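Local coordinates for sugar ABC transporter substrate-binding protein (Treponema pallidum subsp. pallidum, PDB 5U2P) that probably binds an as yet unidentified ligand, perhaps a sugar, in the periplasm and delivers it to an ABC transporter for import, at residues V32-L37 against E58-T63; L37-H42 against I67-Y72; F51-L56 against A331-S336; E111-D116 against P345-T350. One frame throughout, in Å; residues are numbered along the deposited sequence.

In the fold
Contacts 1, 2 and 3 gather round one beta-alpha-beta unit, strand 33-39, helix 45-58 and strand 61-67. Contact 1 pairs its two strands near their start by backbone bonds, over buried L34 and V36. About 19 Å away, centre to centre, contact 2 follows the same strands past their ends into a mixed contact: D69 bonds to the backbone, Y72 packs on R39 and L37, and E40 and K41 are exposed. Contact 3 joins the helix to helix 331-337 through side chains, chiefly a lysine over buried Y333. Contact 4 ties two loops by arginine hydrogen bonds to main-chain carbonyls beside buried W113 and F347; F347 touches Q334 of contact 3.

Contact 1: V32-L37 against E58-T63; sequences VRLSVL and EGIAVT
V32 to V36 and G59 to T63 run side by side, joined by five backbone hydrogen bonds that alternate in direction. V32 N donates to G59 O (3.0 Å), A61 N to V32 O, L34 N to A61 O, T63 N to L34 O (2.9 Å) and V36 N to T63 O. CA-H...O contacts fill in between them: V62 CA lies 3.3 Å from L34 O and S35 CA 3.4 Å from T63 O. R33, L34 and S35 pair in parallel register with A61, V62 and T63, their short strand axes 26° apart. These are the two strands of a beta-alpha-beta crossover, with helix 45-58 as its connection; G59, with positive phi, leaves the helix two residues ahead of strand 61-67, an outermost strand of its sheet. Apolar contacts gather on the face of L34 and V62. I60 CG2 meets L34 CB at 3.8 Å, and V36 CG2 meets V62 CG1 at 3.6 Å. V62 CG1 points anti to its own backbone N (chi1 -177°), which turns that methyl to V36. Helix 318-329 packs on L34, while helix 45-58 packs on V62. On the face of R33, A61, S35 and T63, S35 OG bonds to D87 N.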
loop_
_atom_site.group_PDB
_atom_site.type_symbol
_atom_site.label_atom_id
_atom_site.label_comp_id
_atom_site.label_asym_id
_atom_site.label_seq_id
_atom_site.Cartn_x
_atom_site.Cartn_y
_atom_site.Cartn_z
ATOM N N VAL A 32 19.868 -10.860 29.324
ATOM C CA VAL A 32 19.801 -11.873 28.282
ATOM C C VAL A 32 20.541 -11.401 27.039
ATOM O O VAL A 32 21.083 -10.296 27.012
ATOM C CB VAL A 32 18.347 -12.204 27.887
ATOM C CG1 VAL A 32 18.189 -13.701 27.648
ATOM C CG2 VAL A 32 17.372 -11.733 28.950
ATOM N N ARG A 33 20.548 -12.248 26.012
ATOM C CA ARG A 33 21.117 -11.901 24.722
ATOM C C ARG A 33 20.049 -12.086 23.649
ATOM O O ARG A 33 19.140 -12.914 23.796
ATOM C CB ARG A 33 22.342 -12.762 24.413
ATOM C CG ARG A 33 23.462 -12.642 25.435
ATOM C CD ARG A 33 24.462 -13.786 25.299
ATOM N NE ARG A 33 25.011 -13.877 23.947
ATOM C CZ ARG A 33 25.824 -14.842 23.526
ATOM N NH1 ARG A 33 26.192 -15.815 24.351
ATOM N NH2 ARG A 33 26.268 -14.836 22.276
ATOM N N LEU A 34 20.161 -11.282 22.598
ATOM C CA LEU A 34 19.322 -11.407 21.409
ATOM C C LEU A 34 20.145 -11.121 20.165
ATOM O O LEU A 34 20.884 -10.138 20.111
ATOM C CB LEU A 34 18.142 -10.443 21.457
ATOM C CG LEU A 34 16.758 -10.912 21.902
ATOM C CD1 LEU A 34 15.751 -9.832 21.545
ATOM C CD2 LEU A 34 16.346 -12.242 21.280
ATOM N N SER A 35 20.014 -11.977 19.160
ATOM C CA SER A 35 20.650 -11.751 17.886
ATOM C C SER A 35 19.594 -11.301 16.881
ATOM O O SER A 35 18.448 -11.750 16.922
ATOM C CB SER A 35 21.360 -13.018 17.392
ATOM O OG SER A 35 20.460 -14.101 17.311
ATOM N N VAL A 36 20.017 -10.423 15.984
ATOM C CA VAL A 36 19.152 -9.842 14.973
ATOM C C VAL A 36 19.810 -9.882 13.598
ATOM O O VAL A 36 21.013 -9.673 13.465
ATOM C CB VAL A 36 18.798 -8.385 15.340
ATOM C CG1 VAL A 36 17.862 -7.782 14.318
ATOM C CG2 VAL A 36 18.181 -8.339 16.723
ATOM N N LEU A 37 19.006 -10.167 12.581
ATOM C CA LEU A 37 19.429 -10.067 11.185
ATOM C C LEU A 37 18.594 -8.990 10.510
ATOM O O LEU A 37 17.368 -9.007 10.599
ATOM C CB LEU A 37 19.232 -11.394 10.446
ATOM C CG LEU A 37 19.960 -11.571 9.121
ATOM C CD1 LEU A 37 21.426 -11.891 9.360
ATOM C CD2 LEU A 37 19.282 -12.655 8.289
ATOM N N GLU A 58 16.407 -2.611 29.435
ATOM C CA GLU A 58 15.741 -3.897 29.583
ATOM C C GLU A 58 16.721 -5.038 29.811
ATOM O O GLU A 58 16.307 -6.196 29.995
ATOM C CB GLU A 58 14.860 -4.179 28.356
ATOM C CG GLU A 58 13.812 -3.086 28.112
ATOM C CD GLU A 58 12.830 -2.934 29.263
ATOM O OE1 GLU A 58 12.471 -3.949 29.875
ATOM O OE2 GLU A 58 12.395 -1.807 29.557
ATOM N N GLY A 59 18.007 -4.711 29.778
ATOM C CA GLY A 59 19.067 -5.677 30.009
ATOM C C GLY A 59 19.092 -6.751 28.945
ATOM O O GLY A 59 19.367 -7.919 29.225
ATOM N N ILE A 60 18.785 -6.365 27.717
ATOM C CA ILE A 60 18.867 -7.306 26.596
ATOM C C ILE A 60 19.997 -6.831 25.684
ATOM O O ILE A 60 19.859 -5.831 24.981
ATOM C CB ILE A 60 17.551 -7.425 25.818
ATOM C CG1 ILE A 60 16.420 -7.884 26.755
ATOM C CG2 ILE A 60 17.720 -8.420 24.681
ATOM C CD1 ILE A 60 15.056 -7.947 26.118
ATOM N N ALA A 61 21.124 -7.531 25.739
ATOM C CA ALA A 61 22.242 -7.240 24.849
ATOM C C ALA A 61 21.913 -7.700 23.428
ATOM O O ALA A 61 21.870 -8.897 23.155
ATOM C CB ALA A 61 23.500 -7.915 25.345
ATOM N N VAL A 62 21.665 -6.746 22.537
ATOM C CA VAL A 62 21.352 -7.045 21.148
ATOM C C VAL A 62 22.607 -7.002 20.285
ATOM O O VAL A 62 23.360 -6.032 20.329
ATOM C CB VAL A 62 20.327 -6.049 20.573
ATOM C CG1 VAL A 62 19.970 -6.420 19.154
ATOM C CG2 VAL A 62 19.075 -5.993 21.452
ATOM N N THR A 63 22.821 -8.058 19.505
ATOM C CA THR A 63 23.856 -8.070 18.480
ATOM C C THR A 63 23.193 -8.091 17.107
ATOM O O THR A 63 22.362 -8.954 16.821
ATOM C CB THR A 63 24.803 -9.268 18.641
ATOM O OG1 THR A 63 24.056 -10.485 18.616
ATOM C CG2 THR A 63 25.536 -9.173 19.966
#

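Contact 2: L37-H42 against I67-Y72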
loop_
_atom_site.group_PDB
_atom_site.type_symbol
_atom_site.label_atom_id
_atom_site.label_comp_id
_atom_site.label_asym_id
_atom_site.label_seq_id
_atom_site.Cartn_x
_atom_site.Cartn_y
_atom_site.Cartn_z
ATOM N N LEU A 37 19.006 -10.167 12.581
ATOM C CA LEU A 37 19.429 -10.067 11.185
ATOM C C LEU A 37 18.594 -8.990 10.510
ATOM O O LEU A 37 17.368 -9.007 10.599
ATOM C CB LEU A 37 19.232 -11.394 10.446
ATOM C CG LEU A 37 19.960 -11.571 9.121
ATOM C CD1 LEU A 37 21.426 -11.891 9.360
ATOM C CD2 LEU A 37 19.282 -12.655 8.289
ATOM N N ILE A 38 19.245 -8.068 9.821
ATOM C CA ILE A 38 18.538 -6.960 9.178
ATOM C C ILE A 38 19.211 -6.543 7.869
ATOM O O ILE A 38 20.387 -6.824 7.648
ATOM C CB ILE A 38 18.471 -5.744 10.118
ATOM C CG1 ILE A 38 17.499 -4.691 9.572
ATOM C CG2 ILE A 38 19.872 -5.165 10.341
ATOM C CD1 ILE A 38 17.362 -3.476 10.444
ATOM N N ARG A 39 18.451 -5.891 6.993
ATOM C CA ARG A 39 19.000 -5.339 5.760
ATOM C C ARG A 39 19.879 -4.143 6.081
ATOM O O ARG A 39 19.531 -3.307 6.912
ATOM C CB ARG A 39 17.884 -4.916 4.793
ATOM C CG ARG A 39 17.160 -6.066 4.093
ATOM C CD ARG A 39 16.081 -5.539 3.154
ATOM N NE ARG A 39 15.073 -6.547 2.816
ATOM C CZ ARG A 39 14.985 -7.190 1.652
ATOM N NH1 ARG A 39 15.846 -6.956 0.667
ATOM N NH2 ARG A 39 14.016 -8.078 1.471
ATOM N N GLU A 40 21.020 -4.078 5.412
ATOM C CA GLU A 40 21.976 -2.995 5.591
ATOM C C GLU A 40 21.296 -1.624 5.557
ATOM O O GLU A 40 21.400 -0.850 6.507
ATOM C CB GLU A 40 23.052 -3.090 4.505
ATOM C CG GLU A 40 24.145 -2.041 4.578
ATOM C CD GLU A 40 25.163 -2.200 3.463
ATOM O OE1 GLU A 40 24.805 -2.761 2.405
ATOM O OE2 GLU A 40 26.320 -1.769 3.647
ATOM N N LYS A 41 20.562 -1.344 4.482
ATOM C CA LYS A 41 19.968 -0.016 4.294
ATOM C C LYS A 41 18.766 0.221 5.195
ATOM O O LYS A 41 18.244 1.326 5.250
ATOM C CB LYS A 41 19.550 0.192 2.836
ATOM C CG LYS A 41 20.706 0.228 1.843
ATOM C CD LYS A 41 20.218 0.575 0.440
ATOM C CE LYS A 41 21.374 0.770 -0.530
ATOM N NZ LYS A 41 22.081 -0.510 -0.801
ATOM N N HIS A 42 18.324 -0.812 5.899
ATOM C CA HIS A 42 17.184 -0.675 6.797
ATOM C C HIS A 42 17.631 -0.570 8.254
ATOM O O HIS A 42 16.803 -0.377 9.146
ATOM C CB HIS A 42 16.220 -1.851 6.616
ATOM C CG HIS A 42 15.478 -1.822 5.315
ATOM N ND1 HIS A 42 14.691 -2.866 4.880
ATOM C CD2 HIS A 42 15.409 -0.873 4.351
ATOM C CE1 HIS A 42 14.164 -2.560 3.706
ATOM N NE2 HIS A 42 14.584 -1.356 3.363
ATOM N N ILE A 67 22.956 -7.394 6.361
ATOM C CA ILE A 67 23.211 -8.002 5.071
ATOM C C ILE A 67 22.922 -6.988 3.969
ATOM O O ILE A 67 21.921 -6.267 4.029
ATOM C CB ILE A 67 22.351 -9.252 4.857
ATOM C CG1 ILE A 67 22.502 -10.234 6.030
ATOM C CG2 ILE A 67 22.701 -9.912 3.541
ATOM C CD1 ILE A 67 23.901 -10.837 6.198
ATOM N N GLN A 68 23.816 -6.939 2.986
ATOM C CA GLN A 68 23.634 -6.118 1.791
ATOM C C GLN A 68 22.273 -6.431 1.185
ATOM O O GLN A 68 21.930 -7.597 0.993
ATOM C CB GLN A 68 24.755 -6.385 0.789
ATOM C CG GLN A 68 24.850 -5.396 -0.352
ATOM C CD GLN A 68 26.070 -5.644 -1.221
ATOM O OE1 GLN A 68 27.204 -5.617 -0.738
ATOM N NE2 GLN A 68 25.844 -5.903 -2.505
ATOM N N ASP A 69 21.506 -5.388 0.890
ATOM C CA ASP A 69 20.076 -5.522 0.617
ATOM C C ASP A 69 19.749 -6.499 -0.498
ATOM O O ASP A 69 18.854 -7.337 -0.348
ATOM C CB ASP A 69 19.483 -4.158 0.284
ATOM C CG ASP A 69 19.401 -3.257 1.495
ATOM O OD1 ASP A 69 18.301 -2.738 1.780
ATOM O OD2 ASP A 69 20.440 -3.074 2.163
ATOM N N ASP A 70 20.471 -6.407 -1.609
ATOM C CA ASP A 70 20.196 -7.275 -2.748
ATOM C C ASP A 70 20.453 -8.751 -2.409
ATOM O O ASP A 70 20.003 -9.644 -3.126
ATOM C CB ASP A 70 21.030 -6.841 -3.960
ATOM C CG ASP A 70 22.515 -7.039 -3.750
ATOM O OD1 ASP A 70 23.127 -6.214 -3.043
ATOM O OD2 ASP A 70 23.072 -8.011 -4.303
ATOM N N GLN A 71 21.142 -8.999 -1.297
ATOM C CA GLN A 71 21.523 -10.347 -0.893
ATOM C C GLN A 71 20.650 -10.874 0.240
ATOM O O GLN A 71 20.673 -12.072 0.539
ATOM C CB GLN A 71 22.988 -10.373 -0.448
ATOM C CG GLN A 71 23.973 -9.835 -1.470
ATOM C CD GLN A 71 24.574 -10.923 -2.328
ATOM O OE1 GLN A 71 23.877 -11.827 -2.788
ATOM N NE2 GLN A 71 25.882 -10.848 -2.542
ATOM N N TYR A 72 19.890 -9.985 0.874
ATOM C CA TYR A 72 19.236 -10.327 2.133
ATOM C C TYR A 72 18.267 -11.512 2.011
ATOM O O TYR A 72 18.313 -12.414 2.840
ATOM C CB TYR A 72 18.498 -9.116 2.721
ATOM C CG TYR A 72 17.869 -9.453 4.052
ATOM C CD1 TYR A 72 16.531 -9.806 4.140
ATOM C CD2 TYR A 72 18.626 -9.448 5.210
ATOM C CE1 TYR A 72 15.961 -10.136 5.353
ATOM C CE2 TYR A 72 18.065 -9.769 6.435
ATOM C CZ TYR A 72 16.741 -10.124 6.504
ATOM O OH TYR A 72 16.203 -10.457 7.731
#
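R39 and I67 form a single parallel bridge, their CA atoms 5.0 Å apart, at the point where two neighbouring strands run out into 3-10 turns. I67 N donates to I38 O (2.9 Å), and E40 N to I67 O at 2.7 Å from above the carbonyl plane. Beyond the bridge the side chain of D69 reaches back: D69 OD2 takes K41 N-H on its syn lone pair (2.9 Å). Y72 CG, anti to the backbone N (chi1 -178°), carries the ring to R39, whose chain crosses it at about a right angle, R39 CG 3.9 Å from the Y72 centroid in a CH-pi contact. The guanidinium, tilted 38° to the ring, has Y72 CD1 over one face; NH2 bonds weakly to S92 OG, while NE is buried with no partner in the model. On the hydroxyl half of the ring, L37 CD2 touches Y72 CE2 at 3.6 Å. The Y72 hydroxyl bonds to the carbonyl O of E90, whose carboxylate also receives R39 N and H42 ND1. Loops at the C-terminal ends of parallel strands commonly form binding sites in alpha/beta folds, and in solute-binding proteins generally face the interdomain cleft.

Contact 3: F51-L56 against A331-S336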
loop_
_atom_site.group_PDB
_atom_site.type_symbol
_atom_site.label_atom_id
_atom_site.label_comp_id
_atom_site.label_asym_id
_atom_site.label_seq_id
_atom_site.Cartn_x
_atom_site.Cartn_y
_atom_site.Cartn_z
ATOM N N PHE A 51 17.506 -0.393 19.709
ATOM C CA PHE A 51 18.222 -1.521 20.295
ATOM C C PHE A 51 19.146 -1.046 21.420
ATOM O O PHE A 51 19.410 -1.784 22.369
ATOM C CB PHE A 51 19.015 -2.276 19.226
ATOM C CG PHE A 51 18.158 -2.927 18.163
ATOM C CD1 PHE A 51 16.857 -3.326 18.434
ATOM C CD2 PHE A 51 18.659 -3.137 16.891
ATOM C CE1 PHE A 51 16.073 -3.916 17.456
ATOM C CE2 PHE A 51 17.879 -3.724 15.915
ATOM C CZ PHE A 51 16.585 -4.115 16.200
ATOM N N THR A 52 19.630 0.195 21.334
ATOM C CA THR A 52 20.474 0.734 22.392
ATOM C C THR A 52 19.665 0.914 23.669
ATOM O O THR A 52 20.146 0.594 24.757
ATOM C CB THR A 52 21.117 2.087 21.995
ATOM O OG1 THR A 52 21.938 1.905 20.838
ATOM C CG2 THR A 52 21.987 2.630 23.127
ATOM N N LYS A 53 18.446 1.440 23.533
ATOM C CA LYS A 53 17.523 1.580 24.662
ATOM C C LYS A 53 17.185 0.239 25.264
ATOM O O LYS A 53 17.044 0.098 26.475
ATOM C CB LYS A 53 16.220 2.258 24.231
ATOM C CG LYS A 53 16.267 3.767 24.163
ATOM C CD LYS A 53 14.914 4.341 23.750
ATOM C CE LYS A 53 13.858 4.148 24.829
ATOM N NZ LYS A 53 12.555 4.755 24.445
ATOM N N LEU A 54 16.995 -0.750 24.408
ATOM C CA LEU A 54 16.642 -2.052 24.882
ATOM C C LEU A 54 17.721 -2.611 25.798
ATOM O O LEU A 54 17.425 -3.195 26.842
ATOM C CB LEU A 54 16.413 -2.983 23.683
ATOM C CG LEU A 54 15.442 -4.134 23.807
ATOM C CD1 LEU A 54 14.045 -3.653 24.182
ATOM C CD2 LEU A 54 15.442 -4.866 22.477
ATOM N N GLU A 55 18.975 -2.447 25.397
ATOM C CA GLU A 55 20.091 -2.959 26.180
ATOM C C GLU A 55 20.243 -2.167 27.464
ATOM O O GLU A 55 20.507 -2.729 28.519
ATOM C CB GLU A 55 21.391 -2.912 25.381
ATOM C CG GLU A 55 22.581 -3.458 26.157
ATOM C CD GLU A 55 23.805 -3.677 25.292
ATOM O OE1 GLU A 55 23.685 -3.598 24.053
ATOM O OE2 GLU A 55 24.891 -3.934 25.854
ATOM N N LEU A 56 20.037 -0.861 27.367
ATOM C CA LEU A 56 20.251 0.032 28.492
ATOM C C LEU A 56 19.163 -0.140 29.550
ATOM O O LEU A 56 19.458 -0.200 30.740
ATOM C CB LEU A 56 20.300 1.479 28.001
ATOM C CG LEU A 56 20.840 2.538 28.962
ATOM C CD1 LEU A 56 22.276 2.235 29.360
ATOM C CD2 LEU A 56 20.740 3.923 28.332
ATOM N N ALA A 331 4.321 2.433 23.361
ATOM C CA ALA A 331 4.187 3.790 22.828
ATOM C C ALA A 331 5.491 4.579 22.986
ATOM O O ALA A 331 5.863 5.362 22.106
ATOM C CB ALA A 331 3.042 4.509 23.516
ATOM N N ALA A 332 6.184 4.348 24.100
ATOM C CA ALA A 332 7.448 5.028 24.381
ATOM C C ALA A 332 8.491 4.746 23.309
ATOM O O ALA A 332 9.206 5.648 22.861
ATOM C CB ALA A 332 7.982 4.613 25.750
ATOM N N TYR A 333 8.581 3.486 22.900
ATOM C CA TYR A 333 9.551 3.108 21.885
ATOM C C TYR A 333 9.116 3.530 20.492
ATOM O O TYR A 333 9.938 3.988 19.701
ATOM C CB TYR A 333 9.806 1.610 21.944
ATOM C CG TYR A 333 10.833 1.199 22.986
ATOM C CD1 TYR A 333 10.607 1.394 24.342
ATOM C CD2 TYR A 333 12.036 0.625 22.611
ATOM C CE1 TYR A 333 11.543 1.029 25.272
ATOM C CE2 TYR A 333 12.976 0.258 23.540
ATOM C CZ TYR A 333 12.722 0.459 24.871
ATOM O OH TYR A 333 13.650 0.077 25.806
ATOM N N GLN A 334 7.826 3.382 20.185
ATOM C CA GLN A 334 7.314 3.856 18.908
ATOM C C GLN A 334 7.530 5.368 18.759
ATOM O O GLN A 334 7.887 5.841 17.678
ATOM C CB GLN A 334 5.825 3.525 18.751
ATOM C CG GLN A 334 5.538 2.037 18.567
ATOM C CD GLN A 334 6.228 1.489 17.340
ATOM O OE1 GLN A 334 6.012 1.972 16.227
ATOM N NE2 GLN A 334 7.099 0.501 17.541
ATOM N N ASN A 335 7.319 6.111 19.839
ATOM C CA ASN A 335 7.478 7.565 19.779
ATOM C C ASN A 335 8.931 7.956 19.508
ATOM O O ASN A 335 9.206 8.800 18.662
ATOM C CB ASN A 335 6.970 8.209 21.064
ATOM C CG ASN A 335 5.457 8.321 21.095
ATOM O OD1 ASN A 335 4.818 8.516 20.059
ATOM N ND2 ASN A 335 4.876 8.201 22.282
ATOM N N SER A 336 9.854 7.299 20.194
ATOM C CA SER A 336 11.275 7.493 19.956
ATOM C C SER A 336 11.662 7.101 18.536
ATOM O O SER A 336 12.337 7.846 17.826
ATOM C CB SER A 336 12.078 6.688 20.978
ATOM O OG SER A 336 13.465 6.786 20.736
#
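The two helical segments run at 144° to each other, nearer antiparallel than parallel, with their axes no closer than 11.5 Å, so long side chains have to bridge the gap. K53 and Y333 do most of this, sliding past each other in opposite directions. The lysine chain bends at chi3 (69°), which folds its end over one face of the tyrosine ring. K53 NZ sits 4.0 Å from the Y333 ring centroid and 17° off the normal, a cation-pi contact, and K53 CE lies equally close to that centroid in a CH-pi contact. K53 CB touches the other end of the tyrosine, 3.7 Å from Y333 OH, and the lysine therefore follows the ring from its hydroxyl inward. K53 NZ also lies 3.8 Å from A332 O, a carbonyl that may favour its charge, and near S336 CB. L54 crosses the tyrosine at about a right angle and brings L54 CD1 to 4.1 Å from Y333 CE2. Y333 is buried while K53 remains partly exposed. Helix 318-329 lies against both partners: A324 and V327 touch L54, and V327 and L328 touch Y333. L54 also rests on V62 of strand 61-67, as does F51, earlier on helix 45-58, linking this helix pair to the sheet.

Contact 4: E111-D116 against P345-T350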
loop_
_atom_site.group_PDB
_atom_site.type_symbol
_atom_site.label_atom_id
_atom_site.label_comp_id
_atom_site.label_asym_id
_atom_site.label_seq_id
_atom_site.Cartn_x
_atom_site.Cartn_y
_atom_site.Cartn_z
ATOM N N GLU A 111 -0.287 -11.788 20.653
ATOM C CA GLU A 111 0.495 -10.918 21.524
ATOM C C GLU A 111 -0.360 -9.727 21.952
ATOM O O GLU A 111 -1.276 -9.293 21.229
ATOM C CB GLU A 111 1.782 -10.443 20.827
ATOM C CG GLU A 111 2.758 -11.572 20.497
ATOM C CD GLU A 111 3.149 -12.400 21.706
ATOM O OE1 GLU A 111 3.828 -11.861 22.596
ATOM O OE2 GLU A 111 2.785 -13.597 21.772
ATOM N N ALA A 112 -0.064 -9.207 23.138
ATOM C CA ALA A 112 -0.881 -8.157 23.742
ATOM C C ALA A 112 -0.895 -6.858 22.962
ATOM O O ALA A 112 -1.806 -6.056 23.134
ATOM C CB ALA A 112 -0.405 -7.888 25.164
ATOM N N TRP A 113 0.101 -6.640 22.107
ATOM C CA TRP A 113 0.184 -5.387 21.352
ATOM C C TRP A 113 -0.543 -5.416 20.001
ATOM O O TRP A 113 -0.667 -4.385 19.347
ATOM C CB TRP A 113 1.651 -4.993 21.144
ATOM C CG TRP A 113 2.573 -6.106 20.694
ATOM C CD1 TRP A 113 3.353 -6.875 21.493
ATOM C CD2 TRP A 113 2.840 -6.528 19.348
ATOM N NE1 TRP A 113 4.083 -7.762 20.737
ATOM C CE2 TRP A 113 3.784 -7.568 19.418
ATOM C CE3 TRP A 113 2.364 -6.133 18.092
ATOM C CZ2 TRP A 113 4.247 -8.238 18.284
ATOM C CZ3 TRP A 113 2.834 -6.795 16.965
ATOM C CH2 TRP A 113 3.766 -7.834 17.073
ATOM N N ILE A 114 -1.033 -6.585 19.583
ATOM C CA ILE A 114 -1.727 -6.681 18.293
ATOM C C ILE A 114 -2.908 -5.699 18.166
ATOM O O ILE A 114 -3.097 -5.092 17.111
ATOM C CB ILE A 114 -2.199 -8.118 18.043
ATOM C CG1 ILE A 114 -0.993 -9.029 17.814
ATOM C CG2 ILE A 114 -3.146 -8.204 16.853
ATOM C CD1 ILE A 114 -0.205 -8.740 16.538
ATOM N N PRO A 115 -3.701 -5.513 19.238
ATOM C CA PRO A 115 -4.796 -4.534 19.122
ATOM C C PRO A 115 -4.362 -3.083 18.904
ATOM O O PRO A 115 -5.186 -2.251 18.514
ATOM C CB PRO A 115 -5.523 -4.668 20.467
ATOM C CG PRO A 115 -5.211 -6.036 20.926
ATOM C CD PRO A 115 -3.824 -6.325 20.459
ATOM N N ASP A 116 -3.098 -2.779 19.159
ATOM C CA ASP A 116 -2.582 -1.422 19.007
ATOM C C ASP A 116 -2.135 -1.143 17.564
ATOM O O ASP A 116 -1.890 0.001 17.187
ATOM C CB ASP A 116 -1.414 -1.189 19.957
ATOM C CG ASP A 116 -1.830 -1.174 21.417
ATOM O OD1 ASP A 116 -2.971 -0.755 21.716
ATOM O OD2 ASP A 116 -0.996 -1.571 22.261
ATOM N N PRO A 345 2.786 5.645 10.747
ATOM C CA PRO A 345 3.038 4.847 11.949
ATOM C C PRO A 345 2.465 3.437 11.838
ATOM O O PRO A 345 1.549 3.179 11.046
ATOM C CB PRO A 345 2.332 5.644 13.057
ATOM C CG PRO A 345 1.236 6.364 12.353
ATOM C CD PRO A 345 1.817 6.730 11.009
ATOM N N ALA A 346 2.993 2.532 12.648
ATOM C CA ALA A 346 2.497 1.152 12.688
ATOM C C ALA A 346 1.452 0.984 13.783
ATOM O O ALA A 346 0.537 0.158 13.676
ATOM C CB ALA A 346 3.643 0.190 12.917
ATOM N N PHE A 347 1.607 1.781 14.835
ATOM C CA PHE A 347 0.764 1.703 16.019
ATOM C C PHE A 347 -0.059 2.971 16.277
ATOM O O PHE A 347 0.310 4.086 15.893
ATOM C CB PHE A 347 1.626 1.397 17.257
ATOM C CG PHE A 347 2.210 0.005 17.267
ATOM C CD1 PHE A 347 1.551 -1.035 17.903
ATOM C CD2 PHE A 347 3.418 -0.257 16.638
ATOM C CE1 PHE A 347 2.083 -2.309 17.907
ATOM C CE2 PHE A 347 3.956 -1.525 16.638
ATOM C CZ PHE A 347 3.286 -2.559 17.276
ATOM N N ARG A 348 -1.194 2.747 16.927
ATOM C CA ARG A 348 -2.036 3.796 17.500
ATOM C C ARG A 348 -1.261 4.744 18.422
ATOM O O ARG A 348 -0.418 4.307 19.203
ATOM C CB ARG A 348 -3.158 3.136 18.305
ATOM C CG ARG A 348 -4.531 3.723 18.148
ATOM C CD ARG A 348 -5.564 2.792 18.791
ATOM N NE ARG A 348 -5.561 1.464 18.177
ATOM C CZ ARG A 348 -6.044 1.208 16.967
ATOM N NH1 ARG A 348 -6.562 2.195 16.251
ATOM N NH2 ARG A 348 -6.014 -0.025 16.473
ATOM N N ASN A 349 -1.574 6.042 18.344
ATOM C CA ASN A 349 -1.071 7.031 19.305
ATOM C C ASN A 349 0.446 7.197 19.282
ATOM O O ASN A 349 1.079 7.328 20.327
ATOM C CB ASN A 349 -1.516 6.660 20.722
ATOM C CG ASN A 349 -3.022 6.489 20.833
ATOM O OD1 ASN A 349 -3.789 7.244 20.229
ATOM N ND2 ASN A 349 -3.453 5.489 21.602
ATOM N N THR A 350 1.018 7.194 18.084
ATOM C CA THR A 350 2.424 7.514 17.889
ATOM C C THR A 350 2.557 9.016 17.648
ATOM O O THR A 350 2.459 9.488 16.513
ATOM C CB THR A 350 3.009 6.737 16.708
ATOM O OG1 THR A 350 2.862 5.327 16.959
ATOM C CG2 THR A 350 4.471 7.045 16.523
#
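R348 grips the end of the turn at 114-116 through two carbonyls in succession. R348 N donates to D116 O at 2.8 Å, almost straight at 175°. Its side chain comes round to the preceding residue, where R348 NH2 meets P115 O at 3.1 Å with the carbonyl oxygen at the guanidinium edge, close to its plane. A bend at chi3 (-60°) turns the guanidinium back to that oxygen. Next to these bonds F347 pushes its ring edge against the same turn: F347 CD1 touches D116 CB at 3.6 Å, and F347 CE1 lies 3.7 Å from W113 O. F347 CZ reaches W113 CE3 at 3.8 Å, the two side chains crossing at a slant. W113 O also accepts D116 N, a bond that helps shape the 3-10 turn carrying both carbonyls. Farther out, A329 of helix 318-329 and L131 of strand 131-132 touch both aromatic side chains, and Q334 of helix 331-337 lies on F347. R348 NH1 bonds to E368 O, fixing the guanidinium from a second direction. Since the arginine bonds to main-chain carbonyls, and the D116 carboxylate is not in contact with it, the polar side of this loop-to-loop junction rests on neutral acceptors, beside two buried aromatics.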